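Long-range contact in Endonuclease/exonuclease/phosphatase (Beutenbergia cavernae DSM 12333, PDB 4RUW), which belongs to the endonuclease/exonuclease/phosphatase family, with a DNase I-like domain that binds a zinc ion and an Ig-like domain after it: residues D121-L135 with S145-F157. Numbering follows the deposited sequence. Where two conformers were deposited one is given.
Sequences DGYVHTWFGLTEVDL and SSNGNVVMSRHPF
His125 pairs with Ser153 and Glu132 with Asn147 near the two ends of an antiparallel ladder in which strands 125-133 and 146-153 run at 144° to each other, and between them the register slips by one residue at a classic beta bulge. There Thr131 and Glu132 both face Asn147: the Thr131 N to Asn147 O bond is short at 2.8 Å, while that from Glu132 N to the same oxygen is weak. The Asn147 side chain completes the grip. With its CG anti to the backbone N (chi1 -178°), the amide crosses to Thr131, and ND2 donates to Thr131 OG1 over 2.9 Å, almost straight and within the amide plane. Next to the bulge, the Phe128 ring leans across onto the partner strand, CE1 3.4 Å from Gly148 CA, where no side chain stands in the way; its edge meets Val150 CG2.

At the other end, Pro156 CA sits over the centre of the His125 imidazole, 3.5 Å from its centroid, in a CH-pi contact, and Val124 CG2 lies against the opposite face, toward the rim. His125 CB in turn rests over a face of the Phe157 ring. Beyond the strand, in the conformer given, Arg154 CG lies over the Tyr123 ring at 3.8 Å from its centroid, and the extended chain carries the guanidinium onward, its plane 75° from that of the ring, whose hydroxyl bonds to Pro89 O.

Close to the zinc, about 5 Å from the Ser145 side chain, Ser145 OG accepts from Leu135 N (2.9 Å) and also bonds Leu142 O, while OD1 of Asp100, a zinc ligand, accepts a hydrogen bond from Ser146 N. This bulged antiparallel pair forms one margin of a six-stranded mixed sheet, strand 125-133 outermost and 146-153 joined to 91-98, as in the two-sheet sandwich of the DNase I-like fold.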
ATOM      1  N   ASP A 121     -10.842  22.451   8.563  1.00 16.96           N
ATOM      2  CA  ASP A 121     -10.056  22.184   7.369  1.00 16.93           C
ATOM      3  C   ASP A 121     -10.818  21.319   6.380  1.00 17.24           C
ATOM      4  O   ASP A 121     -10.291  20.958   5.327  1.00 19.17           O
ATOM      5  CB  ASP A 121      -8.748  21.513   7.764  1.00 17.50           C
ATOM      6  CG  ASP A 121      -7.977  22.337   8.761  1.00 18.45           C
ATOM      7  OD1 ASP A 121      -7.510  23.416   8.355  1.00 20.65           O
ATOM      8  OD2 ASP A 121      -7.859  21.930   9.940  1.00 19.55           O
ATOM      9  N   GLY A 122     -12.054  20.977   6.732  1.00 17.25           N
ATOM     10  CA  GLY A 122     -12.941  20.266   5.832  1.00 17.66           C
ATOM     11  C   GLY A 122     -13.057  18.770   6.060  1.00 16.03           C
ATOM     12  O   GLY A 122     -13.838  18.110   5.374  1.00 16.81           O
ATOM     13  N   TYR A 123     -12.299  18.224   7.010  1.00 14.95           N
ATOM     14  CA  TYR A 123     -12.324  16.780   7.249  1.00 14.97           C
ATOM     15  C   TYR A 123     -13.473  16.407   8.160  1.00 15.68           C
ATOM     16  O   TYR A 123     -13.277  16.023   9.308  1.00 19.39           O
ATOM     17  CB  TYR A 123     -10.978  16.293   7.802  1.00 13.99           C
ATOM     18  CG  TYR A 123      -9.864  16.532   6.818  1.00 13.51           C
ATOM     19  CD1 TYR A 123      -9.554  15.589   5.839  1.00 14.21           C
ATOM     20  CD2 TYR A 123      -9.159  17.730   6.828  1.00 14.33           C
ATOM     21  CE1 TYR A 123      -8.558  15.834   4.905  1.00 14.57           C
ATOM     22  CE2 TYR A 123      -8.164  17.981   5.911  1.00 14.36           C
ATOM     23  CZ  TYR A 123      -7.872  17.036   4.949  1.00 14.91           C
ATOM     24  OH  TYR A 123      -6.883  17.302   4.037  1.00 16.05           O
ATOM     25  N   VAL A 124     -14.683  16.513   7.626  1.00 15.63           N
ATOM     26  CA  VAL A 124     -15.891  16.352   8.426  1.00 16.51           C
ATOM     27  C   VAL A 124     -16.553  14.984   8.239  1.00 15.82           C
ATOM     28  O   VAL A 124     -17.609  14.719   8.809  1.00 19.71           O
ATOM     29  CB  VAL A 124     -16.916  17.467   8.143  1.00 18.65           C
ATOM     30  CG1 VAL A 124     -16.343  18.816   8.552  1.00 20.17           C
ATOM     31  CG2 VAL A 124     -17.313  17.466   6.674  1.00 19.87           C
ATOM     32  N   HIS A 125     -15.926  14.118   7.447  1.00 14.34           N
ATOM     33  CA  HIS A 125     -16.413  12.754   7.247  1.00 14.71           C
ATOM     34  C   HIS A 125     -15.359  11.804   7.776  1.00 14.69           C
ATOM     35  O   HIS A 125     -14.270  11.707   7.217  1.00 15.72           O
ATOM     36  CB  HIS A 125     -16.685  12.512   5.765  1.00 15.70           C
ATOM     37  CG  HIS A 125     -17.550  13.564   5.154  1.00 16.68           C
ATOM     38  ND1 HIS A 125     -18.898  13.650   5.402  1.00 18.77           N
ATOM     39  CD2 HIS A 125     -17.250  14.602   4.332  1.00 17.96           C
ATOM     40  CE1 HIS A 125     -19.402  14.687   4.754  1.00 18.77           C
ATOM     41  NE2 HIS A 125     -18.418  15.274   4.092  1.00 18.95           N
ATOM     42  N   THR A 126     -15.668  11.132   8.881  0.51 14.46           N
ATOM     43  CA  THR A 126     -14.700  10.278   9.550  0.51 14.88           C
ATOM     44  C   THR A 126     -15.333   8.943   9.912  0.51 14.54           C
ATOM     45  O   THR A 126     -16.516   8.881  10.257  0.51 17.03           O
ATOM     46  CB  THR A 126     -14.190  10.922  10.851  0.51 16.84           C
ATOM     47  OG1 THR A 126     -15.272  11.037  11.784  0.51 18.02           O
ATOM     48  CG2 THR A 126     -13.587  12.292  10.578  0.51 18.60           C
ATOM     49  N   TRP A 127     -14.537   7.880   9.843  1.00 13.73           N
ATOM     50  CA  TRP A 127     -15.005   6.572  10.270  1.00 13.88           C
ATOM     51  C   TRP A 127     -13.905   5.847  11.030  1.00 13.27           C
ATOM     52  O   TRP A 127     -12.763   5.800  10.584  1.00 14.29           O
ATOM     53  CB  TRP A 127     -15.448   5.718   9.079  1.00 14.80           C
ATOM     54  CG  TRP A 127     -16.375   4.638   9.517  1.00 14.93           C
ATOM     55  CD1 TRP A 127     -16.038   3.452  10.101  1.00 14.83           C
ATOM     56  CD2 TRP A 127     -17.806   4.668   9.465  1.00 16.09           C
ATOM     57  NE1 TRP A 127     -17.169   2.736  10.399  1.00 15.93           N
ATOM     58  CE2 TRP A 127     -18.270   3.460  10.016  1.00 16.45           C
ATOM     59  CE3 TRP A 127     -18.737   5.598   8.994  1.00 17.47           C
ATOM     60  CZ2 TRP A 127     -19.628   3.152  10.110  1.00 18.65           C
ATOM     61  CZ3 TRP A 127     -20.084   5.295   9.090  1.00 18.55           C
ATOM     62  CH2 TRP A 127     -20.517   4.082   9.642  1.00 19.00           C
ATOM     63  N   PHE A 128     -14.265   5.274  12.173  1.00 13.23           N
ATOM     64  CA  PHE A 128     -13.350   4.495  13.000  1.00 13.47           C
ATOM     65  C   PHE A 128     -13.697   3.015  12.846  1.00 12.73           C
ATOM     66  O   PHE A 128     -14.841   2.605  13.094  1.00 14.75           O
ATOM     67  CB  PHE A 128     -13.519   4.931  14.459  1.00 14.32           C
ATOM     68  CG  PHE A 128     -12.734   4.121  15.467  1.00 15.08           C
ATOM     69  CD1 PHE A 128     -11.434   4.466  15.793  1.00 15.20           C
ATOM     70  CD2 PHE A 128     -13.319   3.054  16.140  1.00 16.12           C
ATOM     71  CE1 PHE A 128     -10.725   3.761  16.758  1.00 15.86           C
ATOM     72  CE2 PHE A 128     -12.610   2.339  17.103  1.00 16.58           C
ATOM     73  CZ  PHE A 128     -11.316   2.694  17.410  1.00 16.25           C
ATOM     74  N   GLY A 129     -12.720   2.215  12.429  1.00 12.32           N
ATOM     75  CA  GLY A 129     -12.917   0.787  12.258  1.00 12.92           C
ATOM     76  C   GLY A 129     -12.148   0.032  13.321  1.00 12.37           C
ATOM     77  O   GLY A 129     -10.925  -0.069  13.255  1.00 12.77           O
ATOM     78  N   LEU A 130     -12.868  -0.487  14.307  1.00 12.43           N
ATOM     79  CA  LEU A 130     -12.267  -1.180  15.432  1.00 12.81           C
ATOM     80  C   LEU A 130     -11.384  -2.349  15.004  1.00 12.99           C
ATOM     81  O   LEU A 130     -11.788  -3.158  14.167  1.00 13.69           O
ATOM     82  CB  LEU A 130     -13.392  -1.701  16.321  1.00 15.42           C
ATOM     83  CG  LEU A 130     -12.998  -2.517  17.544  1.00 17.30           C
ATOM     84  CD1 LEU A 130     -12.276  -1.650  18.543  1.00 18.44           C
ATOM     85  CD2 LEU A 130     -14.242  -3.150  18.159  1.00 19.71           C
ATOM     86  N   THR A 131     -10.195  -2.450  15.600  1.00 12.51           N
ATOM     87  CA  THR A 131      -9.317  -3.596  15.372  1.00 12.99           C
ATOM     88  C   THR A 131      -9.098  -4.458  16.618  1.00 13.04           C
ATOM     89  O   THR A 131      -8.846  -5.656  16.501  1.00 14.31           O
ATOM     90  CB  THR A 131      -7.913  -3.190  14.838  1.00 13.13           C
ATOM     91  OG1 THR A 131      -7.125  -2.650  15.901  1.00 15.60           O
ATOM     92  CG2 THR A 131      -8.013  -2.179  13.713  1.00 13.50           C
ATOM     93  N   GLU A 132      -9.162  -3.855  17.802  1.00 13.32           N
ATOM     94  CA  GLU A 132      -8.763  -4.555  19.017  1.00 13.98           C
ATOM     95  C   GLU A 132      -9.298  -3.821  20.232  1.00 14.05           C
ATOM     96  O   GLU A 132      -9.345  -2.595  20.234  1.00 14.55           O
ATOM     97  CB  GLU A 132      -7.233  -4.624  19.103  1.00 14.95           C
ATOM     98  CG  GLU A 132      -6.736  -5.477  20.265  1.00 16.05           C
ATOM     99  CD  GLU A 132      -5.232  -5.653  20.302  1.00 18.98           C
ATOM    100  OE1 GLU A 132      -4.550  -5.291  19.316  1.00 20.43           O
ATOM    101  OE2 GLU A 132      -4.737  -6.175  21.325  1.00 21.41           O
ATOM    102  N   VAL A 133      -9.684  -4.562  21.269  1.00 14.75           N
ATOM    103  CA  VAL A 133     -10.064  -3.951  22.542  1.00 16.71           C
ATOM    104  C   VAL A 133      -9.160  -4.421  23.667  1.00 17.26           C
ATOM    105  O   VAL A 133      -8.463  -5.427  23.534  1.00 18.36           O
ATOM    106  CB  VAL A 133     -11.531  -4.245  22.918  1.00 18.04           C
ATOM    107  CG1 VAL A 133     -12.462  -3.691  21.854  1.00 18.79           C
ATOM    108  CG2 VAL A 133     -11.749  -5.738  23.115  1.00 19.47           C
ATOM    109  N   ASP A 134      -9.170  -3.668  24.765  1.00 18.05           N
ATOM    110  CA  ASP A 134      -8.483  -4.042  26.000  1.00 19.77           C
ATOM    111  C   ASP A 134      -7.000  -4.316  25.793  1.00 19.69           C
ATOM    112  O   ASP A 134      -6.512  -5.422  26.049  1.00 21.48           O
ATOM    113  CB  ASP A 134      -9.177  -5.229  26.667  1.00 22.27           C
ATOM    114  CG  ASP A 134     -10.601  -4.910  27.065  1.00 25.52           C
ATOM    115  OD1 ASP A 134     -10.961  -3.713  27.076  1.00 26.29           O
ATOM    116  OD2 ASP A 134     -11.357  -5.851  27.381  1.00 29.97           O
ATOM    117  N   LEU A 135      -6.291  -3.288  25.340  1.00 19.20           N
ATOM    118  CA  LEU A 135      -4.869  -3.380  25.064  1.00 19.46           C
ATOM    119  C   LEU A 135      -4.052  -2.998  26.286  1.00 20.24           C
ATOM    120  O   LEU A 135      -4.477  -2.171  27.096  1.00 20.76           O
ATOM    121  CB  LEU A 135      -4.495  -2.451  23.906  1.00 18.69           C
ATOM    122  CG  LEU A 135      -5.200  -2.670  22.560  1.00 18.46           C
ATOM    123  CD1 LEU A 135      -6.524  -1.913  22.475  1.00 19.27           C
ATOM    124  CD2 LEU A 135      -4.298  -2.290  21.397  1.00 19.80           C
ATOM    125  N   SER A 145     -10.286   0.127  26.597  1.00 17.12           N
ATOM    126  CA  SER A 145      -9.437   0.694  25.556  1.00 16.50           C
ATOM    127  C   SER A 145      -9.726   0.038  24.208  1.00 15.37           C
ATOM    128  O   SER A 145     -10.272  -1.063  24.140  1.00 16.53           O
ATOM    129  CB  SER A 145      -7.960   0.544  25.923  1.00 17.45           C
ATOM    130  OG  SER A 145      -7.592  -0.818  26.076  1.00 18.00           O
ATOM    131  N   SER A 146      -9.364   0.714  23.132  1.00 15.03           N
ATOM    132  CA  SER A 146      -9.524   0.134  21.808  1.00 14.35           C
ATOM    133  C   SER A 146      -8.607   0.801  20.809  1.00 13.83           C
ATOM    134  O   SER A 146      -8.228   1.958  20.977  1.00 14.76           O
ATOM    135  CB  SER A 146     -10.969   0.244  21.321  1.00 16.30           C
ATOM    136  OG  SER A 146     -11.308   1.571  20.967  1.00 16.75           O
ATOM    137  N   ASN A 147      -8.245   0.042  19.784  1.00 13.65           N
ATOM    138  CA  ASN A 147      -7.506   0.560  18.650  1.00 12.82           C
ATOM    139  C   ASN A 147      -8.357   0.454  17.400  1.00 12.55           C
ATOM    140  O   ASN A 147      -9.155  -0.480  17.258  1.00 13.57           O
ATOM    141  CB  ASN A 147      -6.209  -0.218  18.438  1.00 13.55           C
ATOM    142  CG  ASN A 147      -5.394   0.343  17.295  1.00 14.31           C
ATOM    143  OD1 ASN A 147      -4.799   1.398  17.423  1.00 16.31           O
ATOM    144  ND2 ASN A 147      -5.421  -0.327  16.149  1.00 16.20           N
ATOM    145  N   GLY A 148      -8.186   1.406  16.491  1.00 13.04           N
ATOM    146  CA  GLY A 148      -8.838   1.341  15.201  1.00 13.78           C
ATOM    147  C   GLY A 148      -7.983   1.869  14.064  1.00 12.58           C
ATOM    148  O   GLY A 148      -6.973   2.561  14.280  1.00 13.22           O
ATOM    149  N   ASN A 149      -8.392   1.520  12.848  1.00 11.86           N
ATOM    150  CA  ASN A 149      -7.990   2.235  11.648  1.00 11.70           C
ATOM    151  C   ASN A 149      -9.044   3.291  11.362  1.00 11.74           C
ATOM    152  O   ASN A 149     -10.220   3.064  11.628  1.00 13.91           O
ATOM    153  CB  ASN A 149      -7.864   1.260  10.488  1.00 11.96           C
ATOM    154  CG  ASN A 149      -6.837   0.198  10.757  1.00 11.48           C
ATOM    155  OD1 ASN A 149      -5.700   0.508  11.122  1.00 12.49           O
ATOM    156  ND2 ASN A 149      -7.226  -1.063  10.608  1.00 12.39           N
ATOM    157  N   VAL A 150      -8.623   4.448  10.863  1.00 11.92           N
ATOM    158  CA  VAL A 150      -9.544   5.551  10.623  1.00 12.23           C
ATOM    159  C   VAL A 150      -9.441   6.028   9.185  1.00 11.92           C
ATOM    160  O   VAL A 150      -8.347   6.063   8.622  1.00 13.08           O
ATOM    161  CB  VAL A 150      -9.251   6.721  11.603  1.00 13.33           C
ATOM    162  CG1 VAL A 150      -9.941   8.017  11.171  1.00 15.25           C
ATOM    163  CG2 VAL A 150      -9.641   6.333  13.028  1.00 14.58           C
ATOM    164  N   VAL A 151     -10.584   6.351   8.588  1.00 12.00           N
ATOM    165  CA  VAL A 151     -10.613   7.097   7.339  1.00 12.56           C
ATOM    166  C   VAL A 151     -11.195   8.470   7.634  1.00 12.07           C
ATOM    167  O   VAL A 151     -12.263   8.569   8.235  1.00 13.62           O
ATOM    168  CB  VAL A 151     -11.455   6.393   6.256  1.00 13.07           C
ATOM    169  CG1 VAL A 151     -11.598   7.293   5.015  1.00 14.00           C
ATOM    170  CG2 VAL A 151     -10.823   5.059   5.880  1.00 13.66           C
HETATM  171  N   MSE A 152     -10.478   9.517   7.234  1.00 12.68           N
HETATM  172  CA  MSE A 152     -10.990  10.882   7.301  1.00 13.39           C
HETATM  173  C   MSE A 152     -11.001  11.450   5.895  1.00 12.49           C
HETATM  174  O   MSE A 152     -10.081  11.224   5.114  1.00 14.24           O
HETATM  175  CB  MSE A 152     -10.140  11.782   8.204  1.00 14.79           C
HETATM  176  CG  MSE A 152      -9.987  11.277   9.639  1.00 16.52           C
HETATM  177 SE   MSE A 152      -8.977  12.468  10.819  0.59 17.16          SE
HETATM  178  CE  MSE A 152     -10.312  13.876  11.025  1.00 17.91           C
ATOM    179  N   SER A 153     -12.043  12.192   5.574  1.00 12.68           N
ATOM    180  CA  SER A 153     -12.231  12.633   4.212  1.00 12.93           C
ATOM    181  C   SER A 153     -12.872  14.013   4.149  1.00 12.70           C
ATOM    182  O   SER A 153     -13.714  14.361   4.977  1.00 14.06           O
ATOM    183  CB  SER A 153     -13.110  11.612   3.495  1.00 15.94           C
ATOM    184  OG  SER A 153     -13.441  12.020   2.193  1.00 17.50           O
ATOM    185  N   ARG A 154     -12.462  14.802   3.163  0.52 13.31           N
ATOM    186  CA  ARG A 154     -13.121  16.071   2.869  0.52 14.88           C
ATOM    187  C   ARG A 154     -14.386  15.855   2.051  0.52 15.03           C
ATOM    188  O   ARG A 154     -15.156  16.782   1.832  0.52 17.34           O
ATOM    189  CB  ARG A 154     -12.175  16.990   2.093  0.52 17.59           C
ATOM    190  CG  ARG A 154     -11.062  17.592   2.930  0.52 20.10           C
ATOM    191  CD  ARG A 154     -10.227  18.569   2.136  0.52 22.27           C
ATOM    192  NE  ARG A 154      -9.227  19.236   2.962  0.52 24.19           N
ATOM    193  CZ  ARG A 154      -8.801  20.479   2.762  0.52 25.19           C
ATOM    194  NH1 ARG A 154      -9.300  21.211   1.776  0.52 27.28           N
ATOM    195  NH2 ARG A 154      -7.889  21.004   3.564  0.52 22.72           N
ATOM    196  N   HIS A 155     -14.606  14.620   1.616  1.00 14.03           N
ATOM    197  CA  HIS A 155     -15.712  14.307   0.718  1.00 14.35           C
ATOM    198  C   HIS A 155     -16.637  13.288   1.363  1.00 13.94           C
ATOM    199  O   HIS A 155     -16.191  12.431   2.114  1.00 14.67           O
ATOM    200  CB  HIS A 155     -15.157  13.787  -0.602  1.00 15.65           C
ATOM    201  CG  HIS A 155     -14.081  14.653  -1.163  1.00 15.73           C
ATOM    202  ND1 HIS A 155     -14.316  15.948  -1.572  1.00 17.06           N
ATOM    203  CD2 HIS A 155     -12.753  14.444  -1.321  1.00 16.79           C
ATOM    204  CE1 HIS A 155     -13.186  16.482  -1.996  1.00 16.59           C
ATOM    205  NE2 HIS A 155     -12.220  15.592  -1.853  1.00 17.12           N
ATOM    206  N   PRO A 156     -17.942  13.389   1.091  1.00 14.65           N
ATOM    207  CA  PRO A 156     -18.903  12.540   1.800  1.00 15.60           C
ATOM    208  C   PRO A 156     -18.762  11.055   1.498  1.00 14.34           C
ATOM    209  O   PRO A 156     -18.316  10.649   0.421  1.00 15.32           O
ATOM    210  CB  PRO A 156     -20.265  13.056   1.313  1.00 17.52           C
ATOM    211  CG  PRO A 156     -19.983  13.732   0.040  1.00 19.31           C
ATOM    212  CD  PRO A 156     -18.602  14.306   0.151  1.00 16.56           C
ATOM    213  N   PHE A 157     -19.147  10.247   2.475  1.00 15.34           N
ATOM    214  CA  PHE A 157     -19.218   8.808   2.302  1.00 15.34           C
ATOM    215  C   PHE A 157     -20.496   8.433   1.557  1.00 16.55           C
ATOM    216  O   PHE A 157     -21.502   9.141   1.631  1.00 18.59           O
ATOM    217  CB  PHE A 157     -19.218   8.107   3.659  1.00 15.55           C
ATOM    218  CG  PHE A 157     -17.967   8.325   4.465  1.00 15.75           C
ATOM    219  CD1 PHE A 157     -16.723   8.382   3.860  1.00 16.90           C
ATOM    220  CD2 PHE A 157     -18.039   8.453   5.842  1.00 17.05           C
ATOM    221  CE1 PHE A 157     -15.577   8.572   4.619  1.00 17.80           C
ATOM    222  CE2 PHE A 157     -16.901   8.645   6.602  1.00 17.59           C
ATOM    223  CZ  PHE A 157     -15.669   8.704   5.989  1.00 16.97           C
TER
HETATM  224  O   HOH W   1     -15.254  19.201   3.272  1.00 28.34           O
HETATM  225  O   HOH W   2     -18.212  17.414   2.338  1.00 40.58           O
HETATM  226  O   HOH W   3     -10.196  -1.277  10.688  1.00 13.56           O